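Local coordinates for putative enoyl-CoA hydratase (Streptomyces coelicolor A3, PDB 3G64), which probably adds water across the double bond of enoyl-CoA thioesters, or carries out a related reaction of the crotonase superfamily, at residues H18-I23 against A68-G73; L32-P35 against N39-T42; K228-A233 against V243-S248; Y259-A264 against E268-K273. One frame throughout, in Å; residues are numbered along the deposited sequence.

In the fold
The four contacts show how chemistry follows place in a crotonase-like fold. Interaction 1 reaches from strand 19-24 to the end of strand 64-69, across strand 27-32, whose end opens the loop of interaction 2; the two touch directly, Leu32 N meeting Ala68 O and Asn39 ND2 meeting Glu70 O. Interaction 1 is a surface salt bridge, whereas interaction 2 is a partly buried loop held by one backbone bond, the Arg34 guanidinium on a carbonyl, and bridging waters. Interactions 3 and 4 lie in the C-terminal helices and both touch the second subunit. Interaction 3 is largely apolar packing between two helices; in interaction 4 a charged surface network folds the chain back on helix 257-267.

Interaction 1. Residues H18-I23 against A68-G73; sequences HLRVEI and AGEGRG
The guanidinium of Arg20 turns its NH1/NH2 edge to Glu70, whose CD lies in the guanidinium plane, while both oxygens of the carboxylate are met from above their own plane; the two flat groups are 50° apart. On the surface of the mixed sheet of the crotonase fold, this salt bridge spans a strand. Arg20 belongs to strand 19-24, outermost in the sheet of this chain, Glu70 follows strand 64-69, and strand 27-32 runs between them, with its Thr31 touched by both side chains. Length is what makes the meeting possible, for even the nearest CA atoms of the two segments, those of Arg20 and Ala68, stand 9.6 Å apart. Arg20 leaves its strand with CG anti to the backbone N (chi1 -177°) and bends at chi3, Glu70 runs extended beyond CG, and the two chains cross at about a right angle. Both residues are exposed, and solvent is likely to weaken the attraction. The grip is end-on and two-pronged: Arg20 NH1 donates to Glu70 OE2 at 3.1 Å and Arg20 NH2 to Glu70 OE1 at 3.1 Å, with a weak third bond of 3.5 Å from Arg20 NH2 to Glu70 OE2.

Interaction 2. Residues L32-P35 against N39-T42; sequences LARP and NALT
Asn39 N donates to Arg34 O at 2.8 Å, closing a compact loop in which Arg34 and Asn39 both take positive phi and the two segments run 118° apart. A water reinforces the closure, bonded to Ala33 O and Asn39 O, and the CA of Asn39 makes a CH...O contact of 3.3 Å with Ala33 O. The Asn39 side chain packs by CB on Leu32 CB at 3.9 Å, its OD1 reaches a second water that also meets Leu32 O, and its ND2 is spent on Glu70 O and Phe74 O. Arg34 reaches across the loop with its chain bent at chi3 (113°). Its NH1 bonds to Ala40 O at 2.9 Å, from above the carbonyl plane, while CG2 of Thr42 sits over one guanidinium face, offset toward the rim; NH2 forms a salt bridge with Glu82. With a leucine in place of Arg34, Ala40 O would probably lose this donor and Glu82 be left without its mate. Deeper in, Leu32 CD2 meets Leu41 CD2 at 4.2 Å. The backbone of Leu41 bonds to Gly77 and Asp79, in the segment that, as in other crotonases, probably supplies an N-H of the oxyanion hole. The loop thus links strand 27-32, paired with strand 64-69 through Leu32 and Ala68, to helix 43-58, which Thr42 N-caps through OG1 and Ala45 N, while Leu41 packs on Ala127 and Leu131 of helix 127-134.

Interaction 3. Residues K228-A233 against V243-S248; sequences KALLTA and VELDAS
Leu230 carries most of its helix's side of this contact with Leu245 and Asp246. Its CB points at the opposing helix, and a first torsion of -92°, off the usual staggered value, swings the branch point to where CG lies 3.8 Å from CG of Leu245. Beyond it the two methyls part company. CD1 stays with the leucine, 3.8 Å from Leu245 CG, and also touches Leu245 CD2, so that the two branched ends cross at a slant. CD2 turns to the acid instead and comes to rest 3.3 Å from OD1 of Asp246, with the CA of Asp246 behind it at 4.0 Å. The frame for this packing is an antiparallel helix pair, helix 221-234 and helix 239-253, whose axes run at 168° and approach to 10.9 Å over these segments. It belongs to the C-terminal helical region which in crotonases takes part in trimer formation, and the assembly here likewise holds three chains. One turn on from Leu230, the CB of Ala233 meets CD2 of Leu245 at 3.9 Å; Leu245, its CG swung opposite the backbone N (chi1 179°), therefore lies against both residues and touches Met237 of the connecting loop as well. The carboxylate of Asp246 faces two ways. OD1 has the like charge of Glu234 close by, which would probably raise the pKa of one of the two acids, while OD2 accepts a hydrogen bond from Gly161 N of the second subunit, whose Gly158 packs on both Leu230 and Asp246.

Interaction 4. Residues Y259-A264 against E268-K273; sequences YAEFHA and EKRPPK
Two torsion choices bring Glu261 and Arg270 together: Glu261 sends CG out trans to the backbone N (chi1 163°) and then bends at chi2, while Arg270 starts with CG wedged between N and the carbonyl carbon (chi1 52°) and runs extended to NE. The chains cross at about a right angle, and the guanidinium grips the carboxylate end-on. Arg270 NH1 donates to Glu261 OE2 at 2.8 Å and Arg270 NH2 to Glu261 OE1 at 3.0 Å, both bonds nearly straight and on the syn side, though somewhat out of the carboxylate plane, with the planes 29° apart. The anti lone pair of Glu261 OE2 is used too, by Lys273 N at 2.7 Å, so this one oxygen holds a side chain and the backbone together. The guanidinium's NE is taken up as well, bonding to Glu268 OE1 at 2.8 Å, and one guanidinium face lies against the backbone of Ala264, whose CB is 4.0 Å from Arg270 NH2. Replacing Glu261 by an alanine would probably leave Lys273 N without its acceptor and let the guanidinium turn, tied to Glu268 alone among these acids. Pro272 CB packs on the aliphatic part of Glu261, CG, at 4.0 Å. Elsewhere on helix 257-267, Tyr259 OH bonds to Thr87 OG1 of the second subunit. The salt-bridge network thus clasps the chain at and just after a Schellman motif, in which Lys269, with positive phi, is the C-prime residue and Arg270 N bonds back to Ala265 O to end the helix.

Interaction 1. Residues H18-I23 against A68-G73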
loop_
_atom_site.group_PDB
_atom_site.type_symbol
_atom_site.label_atom_id
_atom_site.label_comp_id
_atom_site.label_asym_id
_atom_site.label_seq_id
_atom_site.Cartn_x
_atom_site.Cartn_y
_atom_site.Cartn_z
ATOM N N HIS A 18 10.984 -9.783 33.191
ATOM C CA HIS A 18 11.777 -9.044 32.210
ATOM C C HIS A 18 11.083 -7.883 31.524
ATOM O O HIS A 18 11.636 -7.272 30.619
ATOM C CB HIS A 18 12.360 -10.016 31.193
ATOM C CG HIS A 18 13.053 -11.162 31.845
ATOM N ND1 HIS A 18 14.288 -11.033 32.445
ATOM C CD2 HIS A 18 12.652 -12.433 32.070
ATOM C CE1 HIS A 18 14.637 -12.190 32.977
ATOM N NE2 HIS A 18 13.660 -13.055 32.765
ATOM N N LEU A 19 9.863 -7.601 31.948
ATOM C CA LEU A 19 9.179 -6.370 31.581
ATOM C C LEU A 19 8.173 -6.116 32.689
ATOM O O LEU A 19 7.947 -6.988 33.539
ATOM C CB LEU A 19 8.506 -6.471 30.199
ATOM C CG LEU A 19 7.910 -7.810 29.770
ATOM C CD1 LEU A 19 6.664 -8.077 30.579
ATOM C CD2 LEU A 19 7.570 -7.872 28.284
ATOM N N ARG A 20 7.575 -4.935 32.703
ATOM C CA ARG A 20 6.578 -4.650 33.732
ATOM C C ARG A 20 5.187 -4.744 33.129
ATOM O O ARG A 20 4.900 -4.123 32.103
ATOM C CB ARG A 20 6.796 -3.278 34.373
ATOM C CG ARG A 20 5.814 -2.975 35.511
ATOM C CD ARG A 20 5.646 -1.472 35.755
ATOM N NE ARG A 20 6.946 -0.835 35.901
ATOM C CZ ARG A 20 7.223 0.406 35.509
ATOM N NH1 ARG A 20 6.283 1.158 34.928
ATOM N NH2 ARG A 20 8.452 0.886 35.683
ATOM N N VAL A 21 4.336 -5.545 33.768
ATOM C CA VAL A 21 2.989 -5.793 33.267
ATOM C C VAL A 21 1.974 -5.414 34.345
ATOM O O VAL A 21 2.014 -5.953 35.441
ATOM C CB VAL A 21 2.761 -7.268 32.919
ATOM C CG1 VAL A 21 1.358 -7.457 32.318
ATOM C CG2 VAL A 21 3.803 -7.742 31.958
ATOM N N GLU A 22 1.082 -4.492 34.010
ATOM C CA GLU A 22 0.008 -4.036 34.902
ATOM C C GLU A 22 -1.273 -4.077 34.117
ATOM O O GLU A 22 -1.302 -3.597 32.975
ATOM C CB GLU A 22 0.227 -2.571 35.308
ATOM C CG GLU A 22 1.596 -2.286 35.925
ATOM C CD GLU A 22 1.900 -0.788 36.074
ATOM O OE1 GLU A 22 2.049 -0.066 35.052
ATOM O OE2 GLU A 22 2.010 -0.341 37.235
ATOM N N ILE A 23 -2.326 -4.628 34.725
ATOM C CA ILE A 23 -3.661 -4.678 34.127
ATOM C C ILE A 23 -4.680 -3.983 35.033
ATOM O O ILE A 23 -4.822 -4.332 36.203
ATOM C CB ILE A 23 -4.129 -6.126 33.871
ATOM C CG1 ILE A 23 -3.108 -6.880 33.012
ATOM C CG2 ILE A 23 -5.472 -6.154 33.149
ATOM C CD1 ILE A 23 -3.622 -8.236 32.552
ATOM N N ALA A 68 4.897 0.633 26.331
ATOM C CA ALA A 68 5.574 1.872 26.719
ATOM C C ALA A 68 7.029 1.627 27.118
ATOM O O ALA A 68 7.429 0.486 27.343
ATOM C CB ALA A 68 4.828 2.533 27.839
ATOM N N GLY A 69 7.802 2.710 27.197
ATOM C CA GLY A 69 9.183 2.681 27.662
ATOM C C GLY A 69 9.468 3.881 28.573
ATOM O O GLY A 69 9.058 4.998 28.268
ATOM N N GLU A 70 10.154 3.667 29.690
ATOM C CA GLU A 70 10.518 4.805 30.553
ATOM C C GLU A 70 11.912 5.336 30.243
ATOM O O GLU A 70 12.687 4.683 29.531
ATOM C CB GLU A 70 10.377 4.452 32.031
ATOM C CG GLU A 70 8.938 4.529 32.495
ATOM C CD GLU A 70 8.708 3.920 33.869
ATOM O OE1 GLU A 70 9.678 3.409 34.478
ATOM O OE2 GLU A 70 7.542 3.951 34.327
ATOM N N GLY A 71 12.223 6.526 30.759
ATOM C CA GLY A 71 13.519 7.136 30.537
ATOM C C GLY A 71 13.535 8.088 29.360
ATOM O O GLY A 71 12.527 8.680 29.022
ATOM N N ARG A 72 14.695 8.218 28.729
ATOM C CA ARG A 72 14.902 9.189 27.655
ATOM C C ARG A 72 14.289 8.782 26.302
ATOM O O ARG A 72 14.262 9.581 25.366
ATOM C CB ARG A 72 16.407 9.438 27.450
ATOM C CG ARG A 72 17.152 9.944 28.702
ATOM C CD ARG A 72 18.676 10.021 28.474
ATOM N NE ARG A 72 19.281 8.728 28.138
ATOM C CZ ARG A 72 19.824 7.889 29.021
ATOM N NH1 ARG A 72 19.855 8.190 30.314
ATOM N NH2 ARG A 72 20.342 6.740 28.612
ATOM N N GLY A 73 13.839 7.540 26.175
ATOM C CA GLY A 73 13.233 7.119 24.928
ATOM C C GLY A 73 12.487 5.797 24.985
ATOM O O GLY A 73 12.524 5.056 25.969
#

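Interaction 2. Residues L32-P35 against N39-T42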
loop_
_atom_site.group_PDB
_atom_site.type_symbol
_atom_site.label_atom_id
_atom_site.label_comp_id
_atom_site.label_asym_id
_atom_site.label_seq_id
_atom_site.Cartn_x
_atom_site.Cartn_y
_atom_site.Cartn_z
ATOM N N LEU A 32 8.511 -1.544 28.939
ATOM C CA LEU A 32 9.838 -2.131 28.756
ATOM C C LEU A 32 10.750 -1.808 29.938
ATOM O O LEU A 32 10.711 -0.713 30.499
ATOM C CB LEU A 32 10.460 -1.640 27.466
ATOM C CG LEU A 32 9.607 -1.990 26.251
ATOM C CD1 LEU A 32 10.211 -1.364 25.022
ATOM C CD2 LEU A 32 9.492 -3.543 26.100
ATOM N N ALA A 33 11.568 -2.786 30.307
ATOM C CA ALA A 33 12.540 -2.622 31.377
ATOM C C ALA A 33 13.860 -1.970 30.889
ATOM O O ALA A 33 14.220 -2.054 29.694
ATOM C CB ALA A 33 12.810 -3.985 32.028
ATOM N N ARG A 34 14.559 -1.321 31.822
ATOM C CA ARG A 34 15.932 -0.805 31.621
ATOM C C ARG A 34 16.059 0.569 31.005
ATOM O O ARG A 34 16.703 0.724 29.974
ATOM C CB ARG A 34 16.790 -1.784 30.812
ATOM C CG ARG A 34 16.832 -3.176 31.396
ATOM C CD ARG A 34 17.186 -4.193 30.327
ATOM N NE ARG A 34 18.486 -4.805 30.547
ATOM C CZ ARG A 34 19.437 -4.935 29.617
ATOM N NH1 ARG A 34 19.254 -4.496 28.364
ATOM N NH2 ARG A 34 20.578 -5.531 29.953
ATOM N N PRO A 35 15.475 1.576 31.652
ATOM C CA PRO A 35 15.488 2.949 31.146
ATOM C C PRO A 35 16.904 3.473 31.013
ATOM O O PRO A 35 17.155 4.289 30.133
ATOM C CB PRO A 35 14.759 3.758 32.225
ATOM C CG PRO A 35 14.431 2.809 33.332
ATOM C CD PRO A 35 14.721 1.411 32.904
ATOM N N ASN A 39 15.971 1.089 27.328
ATOM C CA ASN A 39 15.123 -0.076 27.206
ATOM C C ASN A 39 15.573 -1.107 26.176
ATOM O O ASN A 39 14.750 -1.862 25.638
ATOM C CB ASN A 39 13.713 0.413 26.942
ATOM C CG ASN A 39 13.270 1.407 28.006
ATOM O OD1 ASN A 39 13.471 1.149 29.200
ATOM N ND2 ASN A 39 12.686 2.539 27.590
ATOM N N ALA A 40 16.875 -1.149 25.913
ATOM C CA ALA A 40 17.425 -2.151 25.003
ATOM C C ALA A 40 16.969 -3.559 25.397
ATOM O O ALA A 40 17.045 -3.971 26.565
ATOM C CB ALA A 40 18.966 -2.076 24.953
ATOM N N LEU A 41 16.527 -4.303 24.396
ATOM C CA LEU A 41 15.957 -5.621 24.591
ATOM C C LEU A 41 17.002 -6.727 24.748
ATOM O O LEU A 41 18.030 -6.746 24.072
ATOM C CB LEU A 41 15.050 -5.948 23.403
ATOM C CG LEU A 41 13.884 -4.998 23.170
ATOM C CD1 LEU A 41 13.207 -5.296 21.816
ATOM C CD2 LEU A 41 12.916 -5.149 24.317
ATOM N N THR A 42 16.701 -7.666 25.634
ATOM C CA THR A 42 17.529 -8.842 25.828
ATOM C C THR A 42 16.760 -10.079 25.333
ATOM O O THR A 42 15.567 -9.998 25.046
ATOM C CB THR A 42 17.770 -9.045 27.292
ATOM O OG1 THR A 42 16.497 -9.212 27.924
ATOM C CG2 THR A 42 18.491 -7.794 27.917
HETATM O O HOH W 1 11.421 1.682 30.792
HETATM O O HOH W 2 13.744 -3.756 27.515
#

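Interaction 3. Residues K228-A233 against V243-S248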
loop_
_atom_site.group_PDB
_atom_site.type_symbol
_atom_site.label_atom_id
_atom_site.label_comp_id
_atom_site.label_asym_id
_atom_site.label_seq_id
_atom_site.Cartn_x
_atom_site.Cartn_y
_atom_site.Cartn_z
ATOM N N LYS A 228 -9.489 -5.610 13.699
ATOM C CA LYS A 228 -8.057 -5.822 13.604
ATOM C C LYS A 228 -7.768 -7.137 12.853
ATOM O O LYS A 228 -6.914 -7.188 11.974
ATOM C CB LYS A 228 -7.443 -5.857 15.003
ATOM C CG LYS A 228 -5.985 -6.282 15.018
ATOM C CD LYS A 228 -5.386 -6.064 16.404
ATOM C CE LYS A 228 -3.975 -6.594 16.475
ATOM N NZ LYS A 228 -3.334 -6.161 17.761
ATOM N N ALA A 229 -8.491 -8.191 13.220
ATOM C CA ALA A 229 -8.340 -9.491 12.575
ATOM C C ALA A 229 -8.578 -9.407 11.061
ATOM O O ALA A 229 -7.848 -10.018 10.287
ATOM C CB ALA A 229 -9.295 -10.551 13.228
ATOM N N LEU A 230 -9.568 -8.634 10.624
ATOM C CA LEU A 230 -9.850 -8.560 9.179
ATOM C C LEU A 230 -8.844 -7.693 8.414
ATOM O O LEU A 230 -8.483 -8.010 7.290
ATOM C CB LEU A 230 -11.304 -8.126 8.899
ATOM C CG LEU A 230 -12.261 -9.334 8.763
ATOM C CD1 LEU A 230 -12.165 -10.296 9.956
ATOM C CD2 LEU A 230 -13.680 -8.878 8.586
ATOM N N LEU A 231 -8.402 -6.596 9.021
ATOM C CA LEU A 231 -7.331 -5.797 8.426
ATOM C C LEU A 231 -6.092 -6.668 8.191
ATOM O O LEU A 231 -5.499 -6.702 7.105
ATOM C CB LEU A 231 -6.954 -4.633 9.364
ATOM C CG LEU A 231 -7.884 -3.424 9.259
ATOM C CD1 LEU A 231 -7.745 -2.499 10.494
ATOM C CD2 LEU A 231 -7.648 -2.683 7.943
ATOM N N THR A 232 -5.713 -7.379 9.232
ATOM C CA THR A 232 -4.516 -8.196 9.189
ATOM C C THR A 232 -4.617 -9.315 8.164
ATOM O O THR A 232 -3.715 -9.501 7.338
ATOM C CB THR A 232 -4.235 -8.771 10.588
ATOM O OG1 THR A 232 -3.810 -7.700 11.440
ATOM C CG2 THR A 232 -3.162 -9.810 10.538
ATOM N N ALA A 233 -5.702 -10.078 8.220
ATOM C CA ALA A 233 -5.864 -11.193 7.274
ATOM C C ALA A 233 -5.956 -10.704 5.841
ATOM O O ALA A 233 -5.397 -11.323 4.947
ATOM C CB ALA A 233 -7.126 -12.042 7.627
ATOM N N VAL A 243 -14.281 -10.319 0.740
ATOM C CA VAL A 243 -15.693 -10.051 0.970
ATOM C C VAL A 243 -16.445 -11.270 1.570
ATOM O O VAL A 243 -17.452 -11.096 2.266
ATOM C CB VAL A 243 -16.391 -9.408 -0.282
ATOM C CG1 VAL A 243 -15.837 -7.995 -0.531
ATOM C CG2 VAL A 243 -16.241 -10.278 -1.506
ATOM N N GLU A 244 -15.949 -12.485 1.327
ATOM C CA GLU A 244 -16.449 -13.686 2.018
ATOM C C GLU A 244 -16.148 -13.663 3.535
ATOM O O GLU A 244 -17.001 -13.997 4.361
ATOM C CB GLU A 244 -15.852 -14.955 1.389
ATOM C CG GLU A 244 -16.402 -15.271 0.021
ATOM C CD GLU A 244 -17.916 -15.490 0.065
ATOM O OE1 GLU A 244 -18.362 -16.301 0.901
ATOM O OE2 GLU A 244 -18.657 -14.826 -0.698
ATOM N N LEU A 245 -14.934 -13.265 3.905
ATOM C CA LEU A 245 -14.583 -13.134 5.328
ATOM C C LEU A 245 -15.425 -12.029 5.999
ATOM O O LEU A 245 -15.901 -12.181 7.118
ATOM C CB LEU A 245 -13.080 -12.825 5.501
ATOM C CG LEU A 245 -12.506 -12.621 6.917
ATOM C CD1 LEU A 245 -12.822 -13.802 7.815
ATOM C CD2 LEU A 245 -10.959 -12.363 6.901
ATOM N N ASP A 246 -15.551 -10.907 5.312
ATOM C CA ASP A 246 -16.428 -9.819 5.769
ATOM C C ASP A 246 -17.852 -10.309 5.997
ATOM O O ASP A 246 -18.438 -10.058 7.047
ATOM C CB ASP A 246 -16.499 -8.727 4.724
ATOM C CG ASP A 246 -15.220 -7.977 4.588
ATOM O OD1 ASP A 246 -14.296 -8.201 5.411
ATOM O OD2 ASP A 246 -15.136 -7.156 3.649
ATOM N N ALA A 247 -18.404 -10.987 4.990
ATOM C CA ALA A 247 -19.766 -11.512 5.045
ATOM C C ALA A 247 -19.965 -12.425 6.249
ATOM O O ALA A 247 -20.890 -12.228 7.025
ATOM C CB ALA A 247 -20.116 -12.257 3.739
ATOM N N SER A 248 -19.101 -13.428 6.394
ATOM C CA SER A 248 -19.176 -14.314 7.556
ATOM C C SER A 248 -19.075 -13.557 8.879
ATOM O O SER A 248 -19.842 -13.800 9.797
ATOM C CB SER A 248 -18.064 -15.376 7.498
ATOM O OG SER A 248 -18.402 -16.371 6.549
#

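Interaction 4. Residues Y259-A264 against E268-K273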
loop_
_atom_site.group_PDB
_atom_site.type_symbol
_atom_site.label_atom_id
_atom_site.label_comp_id
_atom_site.label_asym_id
_atom_site.label_seq_id
_atom_site.Cartn_x
_atom_site.Cartn_y
_atom_site.Cartn_z
ATOM N N TYR A 259 -24.522 -5.361 18.732
ATOM C CA TYR A 259 -25.271 -4.835 17.607
ATOM C C TYR A 259 -26.718 -4.567 18.023
ATOM O O TYR A 259 -27.271 -3.540 17.663
ATOM C CB TYR A 259 -25.266 -5.862 16.498
ATOM C CG TYR A 259 -25.961 -5.482 15.208
ATOM C CD1 TYR A 259 -25.552 -4.370 14.466
ATOM C CD2 TYR A 259 -26.977 -6.287 14.691
ATOM C CE1 TYR A 259 -26.148 -4.074 13.253
ATOM C CE2 TYR A 259 -27.570 -6.012 13.475
ATOM C CZ TYR A 259 -27.159 -4.910 12.763
ATOM O OH TYR A 259 -27.754 -4.644 11.561
ATOM N N ALA A 260 -27.324 -5.495 18.767
ATOM C CA ALA A 260 -28.707 -5.300 19.233
ATOM C C ALA A 260 -28.763 -4.093 20.179
ATOM O O ALA A 260 -29.680 -3.260 20.107
ATOM C CB ALA A 260 -29.247 -6.557 19.911
ATOM N N GLU A 261 -27.761 -3.981 21.040
ATOM C CA GLU A 261 -27.729 -2.885 21.990
ATOM C C GLU A 261 -27.580 -1.556 21.262
ATOM O O GLU A 261 -28.164 -0.546 21.682
ATOM C CB GLU A 261 -26.660 -3.086 23.061
ATOM C CG GLU A 261 -26.275 -1.812 23.849
ATOM C CD GLU A 261 -27.361 -1.292 24.837
ATOM O OE1 GLU A 261 -28.485 -1.826 24.888
ATOM O OE2 GLU A 261 -27.053 -0.342 25.584
ATOM N N PHE A 262 -26.844 -1.534 20.153
ATOM C CA PHE A 262 -26.734 -0.264 19.439
ATOM C C PHE A 262 -28.128 0.237 19.049
ATOM O O PHE A 262 -28.440 1.411 19.189
ATOM C CB PHE A 262 -25.915 -0.339 18.150
ATOM C CG PHE A 262 -26.235 0.800 17.213
ATOM C CD1 PHE A 262 -25.773 2.085 17.487
ATOM C CD2 PHE A 262 -27.078 0.606 16.126
ATOM C CE1 PHE A 262 -26.084 3.139 16.655
ATOM C CE2 PHE A 262 -27.404 1.656 15.291
ATOM C CZ PHE A 262 -26.917 2.919 15.553
ATOM N N HIS A 263 -28.932 -0.667 18.508
ATOM C CA HIS A 263 -30.249 -0.304 18.014
ATOM C C HIS A 263 -31.230 0.051 19.155
ATOM O O HIS A 263 -32.003 1.006 19.041
ATOM C CB HIS A 263 -30.822 -1.425 17.154
ATOM C CG HIS A 263 -32.112 -1.062 16.502
ATOM N ND1 HIS A 263 -33.339 -1.459 17.001
ATOM C CD2 HIS A 263 -32.378 -0.303 15.413
ATOM C CE1 HIS A 263 -34.295 -0.971 16.240
ATOM N NE2 HIS A 263 -33.740 -0.263 15.268
ATOM N N ALA A 264 -31.195 -0.725 20.234
ATOM C CA ALA A 264 -32.016 -0.437 21.398
ATOM C C ALA A 264 -31.675 0.946 21.955
ATOM O O ALA A 264 -32.578 1.725 22.269
ATOM C CB ALA A 264 -31.833 -1.506 22.456
ATOM N N GLU A 268 -33.969 4.396 22.003
ATOM C CA GLU A 268 -34.294 4.906 23.321
ATOM C C GLU A 268 -33.520 6.193 23.620
ATOM O O GLU A 268 -33.521 6.680 24.756
ATOM C CB GLU A 268 -34.036 3.832 24.390
ATOM C CG GLU A 268 -34.938 2.606 24.234
ATOM C CD GLU A 268 -34.567 1.419 25.123
ATOM O OE1 GLU A 268 -33.707 1.558 26.027
ATOM O OE2 GLU A 268 -35.145 0.330 24.904
ATOM N N LYS A 269 -32.870 6.744 22.595
ATOM C CA LYS A 269 -32.083 7.980 22.729
ATOM C C LYS A 269 -31.157 8.012 23.956
ATOM O O LYS A 269 -31.185 8.958 24.741
ATOM C CB LYS A 269 -33.022 9.215 22.718
ATOM C CG LYS A 269 -33.812 9.375 21.402
ATOM C CD LYS A 269 -34.780 10.538 21.438
ATOM C CE LYS A 269 -34.063 11.856 21.742
ATOM N NZ LYS A 269 -34.983 12.913 22.253
ATOM N N ARG A 270 -30.334 6.980 24.120
ATOM C CA ARG A 270 -29.420 6.893 25.263
ATOM C C ARG A 270 -28.083 6.295 24.812
ATOM O O ARG A 270 -27.980 5.763 23.710
ATOM C CB ARG A 270 -30.021 6.016 26.360
ATOM C CG ARG A 270 -30.488 4.643 25.851
ATOM C CD ARG A 270 -30.730 3.678 26.987
ATOM N NE ARG A 270 -31.057 2.330 26.530
ATOM C CZ ARG A 270 -30.137 1.433 26.176
ATOM N NH1 ARG A 270 -28.849 1.755 26.239
ATOM N NH2 ARG A 270 -30.497 0.228 25.797
ATOM N N PRO A 271 -27.057 6.381 25.668
ATOM C CA PRO A 271 -25.753 5.779 25.352
ATOM C C PRO A 271 -25.829 4.258 25.339
ATOM O O PRO A 271 -26.514 3.681 26.183
ATOM C CB PRO A 271 -24.873 6.230 26.517
ATOM C CG PRO A 271 -25.570 7.426 27.096
ATOM C CD PRO A 271 -27.022 7.160 26.918
ATOM N N PRO A 272 -25.130 3.603 24.398
ATOM C CA PRO A 272 -25.159 2.134 24.420
ATOM C C PRO A 272 -24.280 1.655 25.546
ATOM O O PRO A 272 -23.317 2.325 25.864
ATOM C CB PRO A 272 -24.542 1.736 23.078
ATOM C CG PRO A 272 -24.300 3.001 22.321
ATOM C CD PRO A 272 -24.293 4.132 23.313
ATOM N N LYS A 273 -24.616 0.537 26.160
ATOM C CA LYS A 273 -23.711 -0.086 27.115
ATOM C C LYS A 273 -23.149 -1.364 26.466
ATOM O O LYS A 273 -23.831 -2.388 26.374
ATOM C CB LYS A 273 -24.429 -0.409 28.424
ATOM C CG LYS A 273 -24.768 0.835 29.262
ATOM C CD LYS A 273 -25.591 0.493 30.507
ATOM C CE LYS A 273 -25.919 1.746 31.320
ATOM N NZ LYS A 273 -26.261 1.441 32.741
#